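Local atomic coordinates of chitooligosaccharidolytic beta-N-acetylglucosaminidase (Ostrinia furnacalis, PDB entry 3NSM), a protein that removes beta-linked N-acetylglucosamine units one at a time from the non-reducing ends of chitooligosaccharides, preferring shorter substrates. Residues G343-S348 with I400-T405; S373-W378 with S404-Y409. All blocks are in the same frame, centred on the assembly; numbering follows the deposited sequence.

Interaction 1: G343-S348 with I400-T405; sequences GGDEVS and ILWTST
The carboxylate of Glu346 is held at both oxygens by Thr405. Thr405 N donates to Glu346 OE1 on its syn lone pair at 2.9 Å, almost straight at 178°. Thr405 OG1 donates to Glu346 OE2 at 2.7 Å, also on the syn side but 31° out of the carboxylate plane. The Glu346 chain bends at chi2, which brings its carboxylate across to the loop after strand 399-402. Ser404 CB adds a close contact, 3.3 Å from Glu346 OE1.

Further back, the ends of two neighbouring barrel strands run side by side. Trp402 N donates to Gly343 O at 2.9 Å, and Leu401 CA makes a CH...O contact with the same oxygen. A water bridges the loops: it donates to Gly344 O and Trp402 O and accepts from Ser404 OG at 2.6 Å. Asp345 lies alongside Trp402, with OD2 over one ring face, 3.8 Å from Trp402 CD1. Its carboxylate is nearly parallel to the ring, the planes 17° apart. Trp402 NE1 donates to a second water at 2.8 Å, which lies beside Asp345 OD1. Asp345 also touches His281.

The adjacent Asp-Glu pair after the fourth strand is a hallmark of family 20 hydrolases. Glu346 and His281 are both inferred members of the charge relay. Two bonds fix the rotation of the Glu346 carboxylate in this structure, and turning it would mean giving up the grip of Thr405.

Interaction 2: S373-W378 with S404-Y409; sequences SFLKLW and STLTNY
Thr407 OG1 is gripped twice: Ser404 N donates to it at 2.6 Å, and it is also hydrogen-bonded to Trp402 O. These bonds tie Thr407, inside the type I turn from Thr405 to Asn408, back to the end of strand 399-402. Ser404 itself touches the helix, with OG 3.4 Å from Trp378 CH2.

The turn meets the first turns of helix 373-393 through apolar side chains. Leu406 CB sits over the six-membered ring of Trp378, 3.6 Å from its centroid and 2° off the normal, a CH-pi contact. With CG anti to the backbone N (chi1 -180°), Leu406 also carries CD2 over the same ring system, 3.5 Å from Trp378 NE1. Its other branch, CD1, meets Leu375 CD2 at 3.6 Å. Leu375 CD1 reaches Thr405 CG2 at 4.0 Å.

Replacing Trp378 by an alanine would probably open a gap beside Ser404 and leave Leu406 without the ring face it packs on.

The helix leads into strand 399-402 of the (beta/alpha)8 barrel, and its N-terminal end packs on the loop leaving that strand. Trp378 also packs on Trp352 of helix 349-353, while Leu375 and Leu406 both touch Tyr415 of helix 412-415.

How the interactions relate
The centres of the two interactions are about 9 Å apart. Both lie in the (beta/alpha)8 barrel of the catalytic domain, interaction 1 at the ends of two neighbouring strands, interaction 2 between a helix and the loop after the second of them. Along the chain come 343-348, then 373-378, then 400-409, where the two share Ser404 and Thr405. Strands 340-343 and 399-402 are parallel neighbours, and helix 373-393 in the connection between them makes a beta-alpha-beta crossover. The two interactions also touch directly: Trp378 CE2 packs 3.4 Å from Val347 CG2. Trp378 touches Glu346, the inferred active-site glutamate, as well as the turn that starts at Thr405. One tryptophan of the helix therefore meets both loops.

Interaction 1: G343-S348 with I400-T405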
ATOM      1  N   GLY A 343     -19.328   4.582  20.468  1.00 28.74           N
ATOM      2  CA  GLY A 343     -19.150   5.608  19.460  1.00 29.80           C
ATOM      3  C   GLY A 343     -19.246   6.994  20.040  1.00 30.88           C
ATOM      4  O   GLY A 343     -18.272   7.518  20.587  1.00 30.75           O
ATOM      5  N   GLY A 344     -20.425   7.589  19.928  1.00 31.66           N
ATOM      6  CA  GLY A 344     -20.630   8.952  20.395  1.00 32.83           C
ATOM      7  C   GLY A 344     -20.019   9.960  19.449  1.00 33.67           C
ATOM      8  O   GLY A 344     -19.717  11.085  19.840  1.00 33.39           O
ATOM      9  N   ASP A 345     -19.827   9.548  18.201  1.00 34.69           N
ATOM     10  CA  ASP A 345     -19.376  10.459  17.160  1.00 35.75           C
ATOM     11  C   ASP A 345     -20.364  11.597  16.986  1.00 36.46           C
ATOM     12  O   ASP A 345     -21.571  11.411  17.171  1.00 36.32           O
ATOM     13  CB  ASP A 345     -19.196   9.717  15.841  1.00 35.89           C
ATOM     14  CG  ASP A 345     -17.786   9.229  15.645  1.00 36.43           C
ATOM     15  OD1 ASP A 345     -17.608   8.052  15.268  1.00 36.41           O
ATOM     16  OD2 ASP A 345     -16.850  10.029  15.874  1.00 37.11           O
ATOM     17  N   GLU A 346     -19.842  12.765  16.618  1.00 37.41           N
ATOM     18  CA  GLU A 346     -20.611  14.006  16.622  1.00 38.49           C
ATOM     19  C   GLU A 346     -21.964  13.883  15.933  1.00 39.07           C
ATOM     20  O   GLU A 346     -22.059  13.488  14.770  1.00 39.06           O
ATOM     21  CB  GLU A 346     -19.792  15.158  16.021  1.00 38.75           C
ATOM     22  CG  GLU A 346     -20.424  16.559  16.182  1.00 39.45           C
ATOM     23  CD  GLU A 346     -20.607  16.997  17.640  1.00 41.27           C
ATOM     24  OE1 GLU A 346     -19.918  16.461  18.534  1.00 41.05           O
ATOM     25  OE2 GLU A 346     -21.450  17.887  17.886  1.00 41.50           O
ATOM     26  N   VAL A 347     -23.008  14.222  16.682  1.00 39.85           N
ATOM     27  CA  VAL A 347     -24.370  14.187  16.181  1.00 40.78           C
ATOM     28  C   VAL A 347     -24.698  15.481  15.455  1.00 41.46           C
ATOM     29  O   VAL A 347     -24.271  16.558  15.861  1.00 41.57           O
ATOM     30  CB  VAL A 347     -25.373  13.932  17.321  1.00 40.64           C
ATOM     31  CG1 VAL A 347     -26.804  13.927  16.804  1.00 40.97           C
ATOM     32  CG2 VAL A 347     -25.064  12.616  17.981  1.00 40.46           C
ATOM     33  N   SER A 348     -25.439  15.351  14.361  1.00 42.66           N
ATOM     34  CA  SER A 348     -25.941  16.487  13.612  1.00 43.89           C
ATOM     35  C   SER A 348     -27.232  16.994  14.238  1.00 44.95           C
ATOM     36  O   SER A 348     -28.164  16.227  14.505  1.00 45.01           O
ATOM     37  CB  SER A 348     -26.174  16.123  12.148  1.00 43.81           C
ATOM     38  OG  SER A 348     -26.607  17.255  11.408  1.00 43.54           O
ATOM     39  N   ILE A 400     -16.869   3.251  26.166  1.00 29.08           N
ATOM     40  CA  ILE A 400     -16.084   4.293  25.508  1.00 28.53           C
ATOM     41  C   ILE A 400     -16.950   5.176  24.608  1.00 29.00           C
ATOM     42  O   ILE A 400     -17.831   4.682  23.887  1.00 28.77           O
ATOM     43  CB  ILE A 400     -14.899   3.706  24.697  1.00 28.65           C
ATOM     44  CG1 ILE A 400     -14.086   2.730  25.557  1.00 28.00           C
ATOM     45  CG2 ILE A 400     -14.005   4.822  24.158  1.00 27.62           C
ATOM     46  CD1 ILE A 400     -13.069   1.915  24.783  1.00 28.14           C
ATOM     47  N   LEU A 401     -16.701   6.480  24.678  1.00 29.10           N
ATOM     48  CA  LEU A 401     -17.240   7.442  23.722  1.00 29.59           C
ATOM     49  C   LEU A 401     -16.121   8.361  23.251  1.00 30.16           C
ATOM     50  O   LEU A 401     -15.140   8.546  23.959  1.00 30.20           O
ATOM     51  CB  LEU A 401     -18.359   8.277  24.346  1.00 29.43           C
ATOM     52  CG  LEU A 401     -19.675   7.628  24.779  1.00 29.27           C
ATOM     53  CD1 LEU A 401     -20.535   8.694  25.431  1.00 29.77           C
ATOM     54  CD2 LEU A 401     -20.415   6.986  23.613  1.00 28.95           C
ATOM     55  N   TRP A 402     -16.270   8.930  22.056  1.00 30.84           N
ATOM     56  CA  TRP A 402     -15.303   9.887  21.527  1.00 31.48           C
ATOM     57  C   TRP A 402     -15.476  11.254  22.174  1.00 32.24           C
ATOM     58  O   TRP A 402     -16.545  11.556  22.705  1.00 32.26           O
ATOM     59  CB  TRP A 402     -15.482  10.042  20.015  1.00 31.32           C
ATOM     60  CG  TRP A 402     -14.923   8.911  19.209  1.00 31.10           C
ATOM     61  CD1 TRP A 402     -15.609   7.834  18.721  1.00 30.99           C
ATOM     62  CD2 TRP A 402     -13.567   8.751  18.783  1.00 30.82           C
ATOM     63  NE1 TRP A 402     -14.760   7.010  18.024  1.00 31.02           N
ATOM     64  CE2 TRP A 402     -13.500   7.547  18.049  1.00 31.01           C
ATOM     65  CE3 TRP A 402     -12.395   9.501  18.962  1.00 31.01           C
ATOM     66  CZ2 TRP A 402     -12.309   7.079  17.486  1.00 30.72           C
ATOM     67  CZ3 TRP A 402     -11.214   9.038  18.398  1.00 30.95           C
ATOM     68  CH2 TRP A 402     -11.181   7.836  17.669  1.00 31.03           C
ATOM     69  N   THR A 403     -14.424  12.075  22.122  1.00 33.12           N
ATOM     70  CA  THR A 403     -14.552  13.501  22.420  1.00 34.12           C
ATOM     71  C   THR A 403     -15.514  14.117  21.421  1.00 34.86           C
ATOM     72  O   THR A 403     -15.362  13.937  20.213  1.00 34.85           O
ATOM     73  CB  THR A 403     -13.211  14.260  22.320  1.00 34.14           C
ATOM     74  OG1 THR A 403     -12.533  13.880  21.115  1.00 34.20           O
ATOM     75  CG2 THR A 403     -12.323  13.966  23.528  1.00 34.10           C
ATOM     76  N   SER A 404     -16.500  14.842  21.934  1.00 35.78           N
ATOM     77  CA  SER A 404     -17.554  15.437  21.118  1.00 36.83           C
ATOM     78  C   SER A 404     -18.204  16.562  21.901  1.00 37.64           C
ATOM     79  O   SER A 404     -17.796  16.857  23.029  1.00 37.80           O
ATOM     80  CB  SER A 404     -18.618  14.386  20.776  1.00 36.65           C
ATOM     81  OG  SER A 404     -19.260  13.911  21.952  1.00 36.39           O
ATOM     82  N   THR A 405     -19.227  17.170  21.305  1.00 38.67           N
ATOM     83  CA  THR A 405     -20.056  18.169  21.981  1.00 39.88           C
ATOM     84  C   THR A 405     -20.617  17.598  23.282  1.00 40.52           C
ATOM     85  O   THR A 405     -20.620  18.280  24.304  1.00 41.16           O
ATOM     86  CB  THR A 405     -21.188  18.663  21.055  1.00 39.77           C
ATOM     87  OG1 THR A 405     -20.612  19.387  19.964  1.00 40.21           O
ATOM     88  CG2 THR A 405     -22.158  19.574  21.789  1.00 40.49           C
TER
HETATM   89  O   HOH W   1     -19.318  11.408  22.540  1.00 26.87           O
HETATM   90  O   HOH W   2     -16.130   5.518  16.061  1.00 32.84           O

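Interaction 2: S373-W378 with S404-Y409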
ATOM      1  N   SER A 373     -31.113  21.962  23.901  1.00 71.59           N
ATOM      2  CA  SER A 373     -32.149  20.977  23.775  1.00 69.78           C
ATOM      3  C   SER A 373     -31.701  19.719  23.072  1.00 68.36           C
ATOM      4  O   SER A 373     -31.916  18.619  23.534  1.00 68.18           O
ATOM      5  CB  SER A 373     -33.226  21.598  22.928  1.00 69.90           C
ATOM      6  OG  SER A 373     -32.601  22.296  21.879  1.00 70.08           O
ATOM      7  N   PHE A 374     -31.028  19.904  21.958  1.00 66.50           N
ATOM      8  CA  PHE A 374     -30.605  18.742  21.176  1.00 64.57           C
ATOM      9  C   PHE A 374     -29.522  17.937  21.886  1.00 62.89           C
ATOM     10  O   PHE A 374     -29.381  16.739  21.652  1.00 62.77           O
ATOM     11  CB  PHE A 374     -30.176  19.145  19.760  1.00 64.86           C
ATOM     12  CG  PHE A 374     -31.335  19.429  18.839  1.00 65.28           C
ATOM     13  CD1 PHE A 374     -32.129  18.391  18.354  1.00 65.59           C
ATOM     14  CD2 PHE A 374     -31.639  20.735  18.461  1.00 65.85           C
ATOM     15  CE1 PHE A 374     -33.208  18.651  17.504  1.00 65.90           C
ATOM     16  CE2 PHE A 374     -32.716  21.004  17.611  1.00 65.75           C
ATOM     17  CZ  PHE A 374     -33.501  19.960  17.135  1.00 65.61           C
ATOM     18  N   LEU A 375     -28.782  18.596  22.771  1.00 60.79           N
ATOM     19  CA  LEU A 375     -27.828  17.917  23.635  1.00 58.79           C
ATOM     20  C   LEU A 375     -28.578  17.100  24.691  1.00 57.27           C
ATOM     21  O   LEU A 375     -28.111  16.045  25.122  1.00 56.96           O
ATOM     22  CB  LEU A 375     -26.909  18.937  24.304  1.00 58.92           C
ATOM     23  CG  LEU A 375     -25.403  18.662  24.376  1.00 58.94           C
ATOM     24  CD1 LEU A 375     -24.692  19.883  24.932  1.00 59.01           C
ATOM     25  CD2 LEU A 375     -25.073  17.444  25.214  1.00 59.03           C
ATOM     26  N   LYS A 376     -29.741  17.604  25.101  1.00 55.38           N
ATOM     27  CA  LYS A 376     -30.629  16.892  26.019  1.00 53.50           C
ATOM     28  C   LYS A 376     -31.144  15.595  25.394  1.00 51.64           C
ATOM     29  O   LYS A 376     -31.222  14.560  26.061  1.00 51.18           O
ATOM     30  CB  LYS A 376     -31.808  17.789  26.427  1.00 53.94           C
ATOM     31  CG  LYS A 376     -31.768  18.319  27.862  1.00 55.25           C
ATOM     32  CD  LYS A 376     -32.312  17.269  28.840  1.00 57.50           C
ATOM     33  CE  LYS A 376     -32.878  17.892  30.112  1.00 58.59           C
ATOM     34  NZ  LYS A 376     -33.705  16.902  30.875  1.00 59.15           N
ATOM     35  N   LEU A 377     -31.487  15.667  24.109  1.00 49.51           N
ATOM     36  CA  LEU A 377     -31.959  14.510  23.355  1.00 47.53           C
ATOM     37  C   LEU A 377     -30.874  13.443  23.214  1.00 46.34           C
ATOM     38  O   LEU A 377     -31.134  12.256  23.433  1.00 46.01           O
ATOM     39  CB  LEU A 377     -32.471  14.946  21.979  1.00 47.63           C
ATOM     40  CG  LEU A 377     -33.190  13.910  21.109  1.00 47.32           C
ATOM     41  CD1 LEU A 377     -34.351  13.247  21.841  1.00 47.05           C
ATOM     42  CD2 LEU A 377     -33.669  14.562  19.835  1.00 47.26           C
ATOM     43  N   TRP A 378     -29.660  13.876  22.863  1.00 44.63           N
ATOM     44  CA  TRP A 378     -28.509  12.983  22.729  1.00 43.07           C
ATOM     45  C   TRP A 378     -28.234  12.269  24.054  1.00 42.48           C
ATOM     46  O   TRP A 378     -27.991  11.063  24.081  1.00 42.16           O
ATOM     47  CB  TRP A 378     -27.282  13.772  22.253  1.00 42.44           C
ATOM     48  CG  TRP A 378     -26.051  12.950  21.910  1.00 41.50           C
ATOM     49  CD1 TRP A 378     -25.861  11.611  22.116  1.00 40.49           C
ATOM     50  CD2 TRP A 378     -24.828  13.441  21.348  1.00 40.57           C
ATOM     51  NE1 TRP A 378     -24.608  11.238  21.702  1.00 40.24           N
ATOM     52  CE2 TRP A 378     -23.950  12.340  21.227  1.00 40.38           C
ATOM     53  CE3 TRP A 378     -24.392  14.702  20.925  1.00 40.65           C
ATOM     54  CZ2 TRP A 378     -22.662  12.461  20.699  1.00 40.78           C
ATOM     55  CZ3 TRP A 378     -23.106  14.823  20.395  1.00 40.74           C
ATOM     56  CH2 TRP A 378     -22.261  13.708  20.289  1.00 40.87           C
ATOM     57  N   SER A 404     -16.500  14.842  21.934  1.00 35.78           N
ATOM     58  CA  SER A 404     -17.554  15.437  21.118  1.00 36.83           C
ATOM     59  C   SER A 404     -18.204  16.562  21.901  1.00 37.64           C
ATOM     60  O   SER A 404     -17.796  16.857  23.029  1.00 37.80           O
ATOM     61  CB  SER A 404     -18.618  14.386  20.776  1.00 36.65           C
ATOM     62  OG  SER A 404     -19.260  13.911  21.952  1.00 36.39           O
ATOM     63  N   THR A 405     -19.227  17.170  21.305  1.00 38.67           N
ATOM     64  CA  THR A 405     -20.056  18.169  21.981  1.00 39.88           C
ATOM     65  C   THR A 405     -20.617  17.598  23.282  1.00 40.52           C
ATOM     66  O   THR A 405     -20.620  18.280  24.304  1.00 41.16           O
ATOM     67  CB  THR A 405     -21.188  18.663  21.055  1.00 39.77           C
ATOM     68  OG1 THR A 405     -20.612  19.387  19.964  1.00 40.21           O
ATOM     69  CG2 THR A 405     -22.158  19.574  21.789  1.00 40.49           C
ATOM     70  N   LEU A 406     -21.050  16.340  23.247  1.00 41.20           N
ATOM     71  CA  LEU A 406     -21.573  15.664  24.435  1.00 41.90           C
ATOM     72  C   LEU A 406     -20.534  15.521  25.548  1.00 42.28           C
ATOM     73  O   LEU A 406     -20.866  15.630  26.725  1.00 42.69           O
ATOM     74  CB  LEU A 406     -22.150  14.290  24.066  1.00 41.94           C
ATOM     75  CG  LEU A 406     -22.762  13.415  25.172  1.00 42.37           C
ATOM     76  CD1 LEU A 406     -24.066  14.011  25.699  1.00 43.18           C
ATOM     77  CD2 LEU A 406     -22.986  11.984  24.697  1.00 41.94           C
ATOM     78  N   THR A 407     -19.283  15.281  25.177  1.00 42.79           N
ATOM     79  CA  THR A 407     -18.249  14.951  26.157  1.00 43.22           C
ATOM     80  C   THR A 407     -17.320  16.122  26.472  1.00 43.69           C
ATOM     81  O   THR A 407     -16.265  15.933  27.085  1.00 43.44           O
ATOM     82  CB  THR A 407     -17.414  13.738  25.711  1.00 43.12           C
ATOM     83  OG1 THR A 407     -16.913  13.975  24.392  1.00 43.21           O
ATOM     84  CG2 THR A 407     -18.260  12.474  25.718  1.00 42.98           C
ATOM     85  N   ASN A 408     -17.714  17.319  26.034  1.00 44.43           N
ATOM     86  CA  ASN A 408     -17.069  18.570  26.436  1.00 45.26           C
ATOM     87  C   ASN A 408     -16.984  18.610  27.956  1.00 45.64           C
ATOM     88  O   ASN A 408     -18.010  18.537  28.640  1.00 45.54           O
ATOM     89  CB  ASN A 408     -17.868  19.771  25.908  1.00 45.33           C
ATOM     90  CG  ASN A 408     -17.206  21.112  26.205  1.00 45.84           C
ATOM     91  OD1 ASN A 408     -16.447  21.255  27.165  1.00 47.03           O
ATOM     92  ND2 ASN A 408     -17.509  22.110  25.381  1.00 46.25           N
ATOM     93  N   TYR A 409     -15.760  18.706  28.469  1.00 46.57           N
ATOM     94  CA  TYR A 409     -15.497  18.591  29.913  1.00 47.50           C
ATOM     95  C   TYR A 409     -16.306  19.574  30.763  1.00 47.92           C
ATOM     96  O   TYR A 409     -16.598  19.294  31.925  1.00 47.98           O
ATOM     97  CB  TYR A 409     -13.999  18.712  30.222  1.00 47.55           C
ATOM     98  CG  TYR A 409     -13.464  20.129  30.215  1.00 47.99           C
ATOM     99  CD1 TYR A 409     -13.448  20.894  31.384  1.00 48.21           C
ATOM    100  CD2 TYR A 409     -12.964  20.700  29.045  1.00 47.95           C
ATOM    101  CE1 TYR A 409     -12.952  22.192  31.387  1.00 48.18           C
ATOM    102  CE2 TYR A 409     -12.469  21.997  29.037  1.00 48.42           C
ATOM    103  CZ  TYR A 409     -12.466  22.736  30.212  1.00 48.21           C
ATOM    104  OH  TYR A 409     -11.977  24.020  30.210  1.00 48.34           O
TER